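Local coordinates for ABC transporter substrate-binding protein (Bradyrhizobium japonicum, PDB 4I1D) that probably captures small organic solutes in the periplasm for uptake by an ABC importer, and can hold D-malate in its binding pocket, at residues A[101-106]-A[229-234]. Residues are numbered along the deposited sequence; the frame is centred on the assembly and turned at random.
Sequences SYEFYS and QSTSLC
Ser101 and Ser232 meet as a non-hydrogen-bonded pair of antiparallel strands, Ser232 OG lying 3.5 Å from Ser101 CA while hydrogen-bonded to Thr64 OG1. The register then slips by one: Tyr102 and Glu103 both face Thr231 in a classic beta bulge, Tyr102 N giving a 2.8 Å bond to Thr231 O and Thr231 N one of 3.1 Å to Glu103 O. With CG anti to the backbone N (chi1 -177°), the Tyr102 ring takes Leu233 CD2 over its centre, a CH-pi contact 3.6 Å from the centroid. A serine in place of Tyr102 would probably leave Leu233 without this apolar partner and Gln18 without the phenol it bonds. The Glu103 chain bends at CG and leans across to the partner strand, bringing OE1 to 2.5 Å from Thr231 OG1, an unsettled pairing because that hydroxyl also meets Asp61 OD1. Phe104 and Ser230 share the opposite face from Glu103, Thr231, Tyr105 and Gln229, Ser230 CB lying over the phenylalanine ring. Tyr105 and Gln229 close the ladder with reciprocal backbone bonds: Gln229 N to Tyr105 O at 2.8 Å, and Tyr105 N to Gln229 O from 44° out of the carbonyl plane. With CG between backbone N and carbonyl carbon (chi1 60°), the Tyr105 ring leans over segment 229-234 and receives Gln229 CB on one face, 4.0 Å from its centroid, while Trp205 of the malate pocket meets it edge-to-face. This bulged pairing lies at the centre of a periplasmic binding protein: strand 59-63 flanks segment 229-234, strand 268-269 pairs with strand 100-112, and helix 12-30 packs on Tyr102 and Glu103.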
# COMPACT_ATOMS: atom_id res chain seq x y z
N SER A 101 -33.36 -16.37 26.81
CA SER A 101 -32.55 -15.54 27.70
C SER A 101 -31.82 -16.38 28.74
O SER A 101 -32.41 -17.26 29.37
CB SER A 101 -33.41 -14.48 28.39
OG SER A 101 -34.06 -13.67 27.43
N TYR A 102 -30.54 -16.09 28.94
CA TYR A 102 -29.68 -16.97 29.74
C TYR A 102 -29.19 -16.29 31.02
O TYR A 102 -29.18 -16.90 32.08
CB TYR A 102 -28.52 -17.44 28.87
CG TYR A 102 -27.55 -18.41 29.50
CD1 TYR A 102 -27.98 -19.62 30.04
CD2 TYR A 102 -26.18 -18.14 29.51
CE1 TYR A 102 -27.07 -20.51 30.59
CE2 TYR A 102 -25.28 -19.01 30.06
CZ TYR A 102 -25.72 -20.20 30.59
OH TYR A 102 -24.80 -21.07 31.13
N GLU A 103 -28.80 -15.02 30.91
CA GLU A 103 -28.38 -14.23 32.06
C GLU A 103 -28.41 -12.73 31.73
O GLU A 103 -28.25 -12.34 30.57
CB GLU A 103 -26.97 -14.64 32.49
CG GLU A 103 -25.96 -14.56 31.36
CD GLU A 103 -25.36 -13.15 31.18
OE1 GLU A 103 -24.88 -12.85 30.07
OE2 GLU A 103 -25.37 -12.35 32.13
N PHE A 104 -28.60 -11.89 32.74
CA PHE A 104 -28.61 -10.45 32.54
C PHE A 104 -27.37 -9.80 33.15
O PHE A 104 -26.96 -10.17 34.26
CB PHE A 104 -29.85 -9.83 33.16
CG PHE A 104 -31.10 -10.13 32.41
CD1 PHE A 104 -31.84 -11.26 32.71
CD2 PHE A 104 -31.56 -9.27 31.42
CE1 PHE A 104 -33.01 -11.54 32.03
CE2 PHE A 104 -32.72 -9.55 30.72
CZ PHE A 104 -33.45 -10.69 31.03
N TYR A 105 -26.78 -8.86 32.42
CA TYR A 105 -25.68 -8.04 32.91
C TYR A 105 -25.93 -6.58 32.59
O TYR A 105 -26.77 -6.28 31.74
CB TYR A 105 -24.35 -8.48 32.29
CG TYR A 105 -24.28 -8.38 30.78
CD1 TYR A 105 -23.58 -7.35 30.15
CD2 TYR A 105 -24.89 -9.32 29.97
CE1 TYR A 105 -23.49 -7.27 28.76
CE2 TYR A 105 -24.81 -9.25 28.59
CZ TYR A 105 -24.11 -8.23 27.99
OH TYR A 105 -24.04 -8.19 26.61
N SER A 106 -25.19 -5.69 33.24
CA SER A 106 -25.36 -4.26 33.00
C SER A 106 -24.06 -3.57 32.63
O SER A 106 -22.98 -3.94 33.11
CB SER A 106 -25.95 -3.58 34.23
OG SER A 106 -27.19 -4.16 34.58
N GLN A 229 -28.70 -5.51 29.93
CA GLN A 229 -28.51 -6.34 28.75
C GLN A 229 -28.56 -7.81 29.11
O GLN A 229 -28.65 -8.17 30.28
CB GLN A 229 -27.17 -6.00 28.11
CG GLN A 229 -27.07 -4.54 27.68
CD GLN A 229 -25.62 -4.08 27.57
OE1 GLN A 229 -25.14 -3.28 28.39
NE2 GLN A 229 -24.92 -4.58 26.57
N SER A 230 -28.48 -8.68 28.10
CA SER A 230 -28.53 -10.12 28.34
C SER A 230 -27.84 -10.92 27.24
O SER A 230 -27.75 -10.48 26.09
CB SER A 230 -29.99 -10.58 28.41
OG SER A 230 -30.59 -10.53 27.13
N THR A 231 -27.36 -12.11 27.60
CA THR A 231 -27.02 -13.10 26.58
C THR A 231 -28.11 -14.17 26.54
O THR A 231 -28.91 -14.31 27.48
CB THR A 231 -25.65 -13.77 26.84
OG1 THR A 231 -25.63 -14.34 28.15
CG2 THR A 231 -24.51 -12.74 26.70
N SER A 232 -28.15 -14.90 25.43
CA SER A 232 -29.11 -15.98 25.23
C SER A 232 -28.40 -17.22 24.66
O SER A 232 -27.34 -17.12 24.04
CB SER A 232 -30.23 -15.54 24.28
OG SER A 232 -30.97 -14.45 24.81
N LEU A 233 -29.02 -18.38 24.86
CA LEU A 233 -28.52 -19.63 24.30
C LEU A 233 -29.23 -19.90 22.98
O LEU A 233 -30.44 -19.66 22.87
CB LEU A 233 -28.77 -20.78 25.26
CG LEU A 233 -28.21 -20.63 26.67
CD1 LEU A 233 -28.43 -21.93 27.42
CD2 LEU A 233 -26.73 -20.29 26.62
N CYS A 234 -28.48 -20.38 21.99
CA CYS A 234 -29.02 -20.78 20.70
C CYS A 234 -28.21 -21.96 20.20
O CYS A 234 -27.14 -22.25 20.74
CB CYS A 234 -28.93 -19.64 19.69
SG CYS A 234 -27.23 -19.01 19.50